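Local coordinates for high affinity transport system protein p37 (Mycoplasma hyorhinis, PDB 3EKI), which binds thiamine diphosphate and is the extracytoplasmic lipoprotein of a high-affinity transport system, probably for its uptake, at residues F72-K84 with L359-D373. Numbering follows the deposited sequence.
Sequences FLENFKKEFNKLK and LIVQTFINLAKNKQD
Phe76 of helix 72-84 is a knob among Ile360, Thr363, Phe364 and Leu367 of helix 359-369; the axes of these two segments cross at 120°. Its CB lies 4.2 Å from Leu367 CD1. With CG anti to the backbone N (chi1 -155°), the ring lies across the second helix: CD2 comes to 3.5 Å from Leu367 CD1, and Thr363 CG2 sits over the ring centre, 3.4 Å from the centroid, in a CH-pi contact. Farther out, the CE2 edge meets the face of Phe364 in a T-shaped pair, planes 69° apart, while CZ lies against Ile360, 3.5 Å from Ile360 O and 3.8 Å from Ile360 CG2. The Phe76 ring also meets Phe48, edge-to-face, and Phe98 of strand 97-103. Thr363 in turn fills a hole lined by Phe76, Glu79, Phe80 and Leu83, its hydroxyl donating to Leu359 O within its own helix. Polar groups border the core: Asn366 ND2 gives a nearly straight bond to Glu79 OE2 (3.1 Å), on the anti side of the carboxylate, and Asn75 ND2 meets a lone pair of Gln372 O (3.1 Å); Gln372 N closes the Schellman motif ending the helix. The contact is therefore held mainly by interlocking aromatic and aliphatic groups, with two directional amide bonds, one helix to helix and one helix to the following turn, at its partly exposed border.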
loop_
_atom_site.group_PDB
_atom_site.type_symbol
_atom_site.label_atom_id
_atom_site.label_comp_id
_atom_site.label_asym_id
_atom_site.label_seq_id
_atom_site.Cartn_x
_atom_site.Cartn_y
_atom_site.Cartn_z
ATOM N N PHE A 72 -13.669 13.132 11.256
ATOM C CA PHE A 72 -14.107 12.159 10.263
ATOM C C PHE A 72 -15.375 11.434 10.743
ATOM O O PHE A 72 -16.292 11.309 9.943
ATOM C CB PHE A 72 -12.999 11.155 9.977
ATOM C CG PHE A 72 -13.400 9.917 9.186
ATOM C CD1 PHE A 72 -13.512 9.992 7.820
ATOM C CD2 PHE A 72 -13.650 8.720 9.839
ATOM C CE1 PHE A 72 -13.861 8.872 7.079
ATOM C CE2 PHE A 72 -14.005 7.589 9.100
ATOM C CZ PHE A 72 -14.114 7.691 7.736
ATOM N N LEU A 73 -15.359 10.982 11.986
ATOM C CA LEU A 73 -16.516 10.201 12.464
ATOM C C LEU A 73 -17.810 10.994 12.510
ATOM O O LEU A 73 -18.895 10.460 12.244
ATOM C CB LEU A 73 -16.205 9.656 13.862
ATOM C CG LEU A 73 -15.188 8.513 13.875
ATOM C CD1 LEU A 73 -14.733 8.293 15.306
ATOM C CD2 LEU A 73 -15.749 7.266 13.219
ATOM N N GLU A 74 -17.688 12.269 12.853
ATOM C CA GLU A 74 -18.838 13.159 12.873
ATOM C C GLU A 74 -19.342 13.370 11.455
ATOM O O GLU A 74 -20.535 13.228 11.194
ATOM C CB GLU A 74 -18.516 14.495 13.547
ATOM C CG GLU A 74 -19.636 15.508 13.451
ATOM C CD GLU A 74 -20.814 15.240 14.375
ATOM O OE1 GLU A 74 -20.725 14.356 15.249
ATOM O OE2 GLU A 74 -21.846 15.926 14.206
ATOM N N ASN A 75 -18.456 13.670 10.493
ATOM C CA ASN A 75 -18.905 13.821 9.125
ATOM C C ASN A 75 -19.546 12.551 8.578
ATOM O O ASN A 75 -20.515 12.597 7.814
ATOM C CB ASN A 75 -17.694 14.179 8.255
ATOM C CG ASN A 75 -17.209 15.596 8.473
ATOM O OD1 ASN A 75 -17.845 16.391 9.150
ATOM N ND2 ASN A 75 -16.055 15.937 7.892
ATOM N N PHE A 76 -18.991 11.415 8.969
ATOM C CA PHE A 76 -19.485 10.127 8.522
ATOM C C PHE A 76 -20.892 9.848 9.046
ATOM O O PHE A 76 -21.794 9.478 8.300
ATOM C CB PHE A 76 -18.556 8.983 8.993
ATOM C CG PHE A 76 -18.640 7.759 8.104
ATOM C CD1 PHE A 76 -19.672 6.858 8.211
ATOM C CD2 PHE A 76 -17.667 7.524 7.149
ATOM C CE1 PHE A 76 -19.790 5.772 7.383
ATOM C CE2 PHE A 76 -17.786 6.456 6.304
ATOM C CZ PHE A 76 -18.835 5.568 6.402
ATOM N N LYS A 77 -21.014 10.065 10.356
ATOM C CA LYS A 77 -22.343 9.856 10.961
ATOM C C LYS A 77 -23.411 10.729 10.338
ATOM O O LYS A 77 -24.536 10.291 10.074
ATOM C CB LYS A 77 -22.225 10.112 12.458
ATOM C CG LYS A 77 -23.494 10.042 13.265
ATOM C CD LYS A 77 -23.266 10.282 14.758
ATOM C CE LYS A 77 -22.985 11.750 15.045
ATOM N NZ LYS A 77 -22.918 12.048 16.499
ATOM N N LYS A 78 -23.082 12.005 10.094
ATOM C CA LYS A 78 -24.096 12.877 9.508
ATOM C C LYS A 78 -24.496 12.486 8.102
ATOM O O LYS A 78 -25.667 12.473 7.721
ATOM C CB LYS A 78 -23.615 14.336 9.542
ATOM C CG LYS A 78 -23.315 14.917 10.888
ATOM C CD LYS A 78 -24.460 14.785 11.880
ATOM C CE LYS A 78 -25.591 15.741 11.511
ATOM N NZ LYS A 78 -26.693 15.706 12.530
ATOM N N GLU A 79 -23.556 12.163 7.208
ATOM C CA GLU A 79 -23.879 11.753 5.855
ATOM C C GLU A 79 -24.582 10.404 5.825
ATOM O O GLU A 79 -25.539 10.245 5.084
ATOM C CB GLU A 79 -22.603 11.703 5.006
ATOM C CG GLU A 79 -22.767 11.218 3.578
ATOM C CD GLU A 79 -23.633 12.079 2.685
ATOM O OE1 GLU A 79 -23.744 13.281 2.988
ATOM O OE2 GLU A 79 -24.207 11.612 1.681
ATOM N N PHE A 80 -24.083 9.474 6.642
ATOM C CA PHE A 80 -24.698 8.153 6.691
ATOM C C PHE A 80 -26.187 8.320 7.035
ATOM O O PHE A 80 -27.004 7.661 6.407
ATOM C CB PHE A 80 -24.023 7.191 7.662
ATOM C CG PHE A 80 -24.760 5.881 7.885
ATOM C CD1 PHE A 80 -25.744 5.711 8.855
ATOM C CD2 PHE A 80 -24.466 4.794 7.082
ATOM C CE1 PHE A 80 -26.440 4.547 8.996
ATOM C CE2 PHE A 80 -25.112 3.586 7.241
ATOM C CZ PHE A 80 -26.077 3.482 8.215
ATOM N N ASN A 81 -26.442 9.045 8.122
ATOM C CA ASN A 81 -27.854 9.005 8.574
ATOM C C ASN A 81 -28.737 9.795 7.634
ATOM O O ASN A 81 -29.928 9.511 7.475
ATOM C CB ASN A 81 -27.968 9.456 10.031
ATOM C CG ASN A 81 -27.516 8.363 10.975
ATOM O OD1 ASN A 81 -28.062 7.273 11.077
ATOM N ND2 ASN A 81 -26.431 8.611 11.703
ATOM N N LYS A 82 -28.154 10.796 6.965
ATOM C CA LYS A 82 -28.935 11.479 5.920
ATOM C C LYS A 82 -29.357 10.531 4.826
ATOM O O LYS A 82 -30.507 10.485 4.407
ATOM C CB LYS A 82 -28.108 12.654 5.387
ATOM C CG LYS A 82 -28.823 13.470 4.315
ATOM C CD LYS A 82 -27.811 14.081 3.347
ATOM C CE LYS A 82 -28.324 14.117 1.913
ATOM N NZ LYS A 82 -27.432 13.346 0.985
ATOM N N LEU A 83 -28.415 9.727 4.316
ATOM C CA LEU A 83 -28.733 8.748 3.294
ATOM C C LEU A 83 -29.747 7.721 3.758
ATOM O O LEU A 83 -30.689 7.357 3.056
ATOM C CB LEU A 83 -27.461 7.982 2.895
ATOM C CG LEU A 83 -26.389 8.728 2.132
ATOM C CD1 LEU A 83 -25.325 7.711 1.720
ATOM C CD2 LEU A 83 -26.956 9.432 0.917
ATOM N N LYS A 84 -29.498 7.263 4.982
ATOM C CA LYS A 84 -30.342 6.272 5.619
ATOM C C LYS A 84 -31.790 6.761 5.693
ATOM O O LYS A 84 -32.718 6.028 5.351
ATOM C CB LYS A 84 -29.854 5.969 7.030
ATOM C CG LYS A 84 -30.755 5.014 7.816
ATOM C CD LYS A 84 -30.619 5.337 9.284
ATOM C CE LYS A 84 -31.601 4.632 10.170
ATOM N NZ LYS A 84 -32.898 5.327 10.171
ATOM N N LEU A 359 -24.923 1.433 2.545
ATOM C CA LEU A 359 -24.971 2.844 2.944
ATOM C C LEU A 359 -23.619 3.317 3.476
ATOM O O LEU A 359 -23.214 4.455 3.244
ATOM C CB LEU A 359 -26.037 3.038 4.012
ATOM C CG LEU A 359 -27.474 3.100 3.523
ATOM C CD1 LEU A 359 -28.372 2.872 4.736
ATOM C CD2 LEU A 359 -27.823 4.425 2.860
ATOM N N ILE A 360 -22.902 2.429 4.149
ATOM C CA ILE A 360 -21.565 2.799 4.650
ATOM C C ILE A 360 -20.629 2.960 3.455
ATOM O O ILE A 360 -19.883 3.960 3.416
ATOM C CB ILE A 360 -21.078 1.805 5.715
ATOM C CG1 ILE A 360 -21.870 1.928 7.036
ATOM C CG2 ILE A 360 -19.593 1.912 5.965
ATOM C CD1 ILE A 360 -21.614 0.766 7.994
ATOM N N VAL A 361 -20.678 2.061 2.496
ATOM C CA VAL A 361 -19.846 2.234 1.281
ATOM C C VAL A 361 -20.142 3.556 0.607
ATOM O O VAL A 361 -19.250 4.338 0.269
ATOM C CB VAL A 361 -20.016 1.040 0.318
ATOM C CG1 VAL A 361 -19.396 1.331 -1.044
ATOM C CG2 VAL A 361 -19.420 -0.229 0.907
ATOM N N GLN A 362 -21.419 3.894 0.384
ATOM C CA GLN A 362 -21.781 5.120 -0.298
ATOM C C GLN A 362 -21.387 6.347 0.503
ATOM O O GLN A 362 -21.058 7.390 -0.084
ATOM C CB GLN A 362 -23.293 5.146 -0.562
ATOM C CG GLN A 362 -23.701 6.208 -1.576
ATOM C CD GLN A 362 -23.054 5.950 -2.931
ATOM O OE1 GLN A 362 -23.194 4.842 -3.427
ATOM N NE2 GLN A 362 -22.394 6.967 -3.454
ATOM N N THR A 363 -21.390 6.198 1.831
ATOM C CA THR A 363 -20.955 7.313 2.666
ATOM C C THR A 363 -19.458 7.609 2.443
ATOM O O THR A 363 -19.088 8.789 2.354
ATOM C CB THR A 363 -21.274 7.065 4.146
ATOM O OG1 THR A 363 -22.706 7.012 4.284
ATOM C CG2 THR A 363 -20.786 8.207 5.017
ATOM N N PHE A 364 -18.628 6.587 2.333
ATOM C CA PHE A 364 -17.207 6.809 2.016
ATOM C C PHE A 364 -17.100 7.573 0.694
ATOM O O PHE A 364 -16.381 8.572 0.604
ATOM C CB PHE A 364 -16.402 5.508 1.952
ATOM C CG PHE A 364 -15.866 5.025 3.269
ATOM C CD1 PHE A 364 -14.755 5.592 3.861
ATOM C CD2 PHE A 364 -16.474 3.981 3.938
ATOM C CE1 PHE A 364 -14.277 5.109 5.065
ATOM C CE2 PHE A 364 -16.021 3.498 5.137
ATOM C CZ PHE A 364 -14.916 4.074 5.723
ATOM N N ILE A 365 -17.808 7.112 -0.318
ATOM C CA ILE A 365 -17.779 7.673 -1.665
ATOM C C ILE A 365 -18.191 9.135 -1.644
ATOM O O ILE A 365 -17.541 10.030 -2.210
ATOM C CB ILE A 365 -18.655 6.836 -2.610
ATOM C CG1 ILE A 365 -18.091 5.434 -2.838
ATOM C CG2 ILE A 365 -18.869 7.548 -3.931
ATOM C CD1 ILE A 365 -18.997 4.436 -3.525
ATOM N N ASN A 366 -19.317 9.391 -0.961
ATOM C CA ASN A 366 -19.836 10.759 -0.939
ATOM C C ASN A 366 -18.957 11.681 -0.116
ATOM O O ASN A 366 -18.848 12.865 -0.475
ATOM C CB ASN A 366 -21.297 10.775 -0.429
ATOM C CG ASN A 366 -22.274 10.107 -1.345
ATOM O OD1 ASN A 366 -22.018 9.636 -2.451
ATOM N ND2 ASN A 366 -23.532 10.035 -0.897
ATOM N N LEU A 367 -18.317 11.232 0.955
ATOM C CA LEU A 367 -17.423 12.028 1.772
ATOM C C LEU A 367 -16.196 12.445 0.933
ATOM O O LEU A 367 -15.720 13.570 1.081
ATOM C CB LEU A 367 -16.919 11.337 3.036
ATOM C CG LEU A 367 -17.889 11.190 4.214
ATOM C CD1 LEU A 367 -17.186 10.449 5.344
ATOM C CD2 LEU A 367 -18.425 12.529 4.703
ATOM N N ALA A 368 -15.717 11.529 0.115
ATOM C CA ALA A 368 -14.572 11.837 -0.752
ATOM C C ALA A 368 -14.997 12.881 -1.769
ATOM O O ALA A 368 -14.334 13.887 -2.050
ATOM C CB ALA A 368 -14.031 10.583 -1.432
ATOM N N LYS A 369 -16.168 12.675 -2.353
ATOM C CA LYS A 369 -16.649 13.612 -3.367
ATOM C C LYS A 369 -16.779 15.023 -2.806
ATOM O O LYS A 369 -16.370 15.976 -3.477
ATOM C CB LYS A 369 -17.980 13.145 -3.934
ATOM C CG LYS A 369 -18.639 14.071 -4.950
ATOM C CD LYS A 369 -19.820 13.366 -5.604
ATOM C CE LYS A 369 -21.144 13.996 -5.184
ATOM N NZ LYS A 369 -22.209 13.766 -6.202
ATOM N N ASN A 370 -17.339 15.161 -1.622
ATOM C CA ASN A 370 -17.601 16.468 -1.013
ATOM C C ASN A 370 -16.441 16.986 -0.185
ATOM O O ASN A 370 -16.556 17.966 0.552
ATOM C CB ASN A 370 -18.876 16.383 -0.147
ATOM C CG ASN A 370 -20.068 16.134 -1.056
ATOM O OD1 ASN A 370 -20.143 16.766 -2.112
ATOM N ND2 ASN A 370 -20.953 15.240 -0.651
ATOM N N LYS A 371 -15.295 16.316 -0.304
ATOM C CA LYS A 371 -14.073 16.684 0.377
ATOM C C LYS A 371 -14.223 16.799 1.878
ATOM O O LYS A 371 -13.693 17.692 2.532
ATOM C CB LYS A 371 -13.532 18.003 -0.193
ATOM C CG LYS A 371 -12.686 17.825 -1.442
ATOM C CD LYS A 371 -13.170 16.729 -2.376
ATOM C CE LYS A 371 -12.225 16.564 -3.558
ATOM N NZ LYS A 371 -10.867 16.131 -3.117
ATOM N N GLN A 372 -14.946 15.846 2.451
ATOM C CA GLN A 372 -15.167 15.788 3.884
ATOM C C GLN A 372 -14.404 14.629 4.495
ATOM O O GLN A 372 -14.508 14.356 5.690
ATOM C CB GLN A 372 -16.663 15.628 4.209
ATOM C CG GLN A 372 -17.543 16.746 3.694
ATOM C CD GLN A 372 -19.021 16.474 3.926
ATOM O OE1 GLN A 372 -19.379 15.513 4.603
ATOM N NE2 GLN A 372 -19.871 17.317 3.360
ATOM N N ASP A 373 -13.611 13.922 3.684
ATOM C CA ASP A 373 -12.869 12.815 4.264
ATOM C C ASP A 373 -11.532 13.295 4.802
ATOM O O ASP A 373 -10.602 13.497 4.024
ATOM C CB ASP A 373 -12.625 11.726 3.215
ATOM C CG ASP A 373 -11.894 10.530 3.786
ATOM O OD1 ASP A 373 -11.636 10.481 4.991
ATOM O OD2 ASP A 373 -11.539 9.621 3.000
HETATM O O HOH W 1 -21.229 14.950 6.510
HETATM O O HOH W 2 -20.745 14.221 2.354
#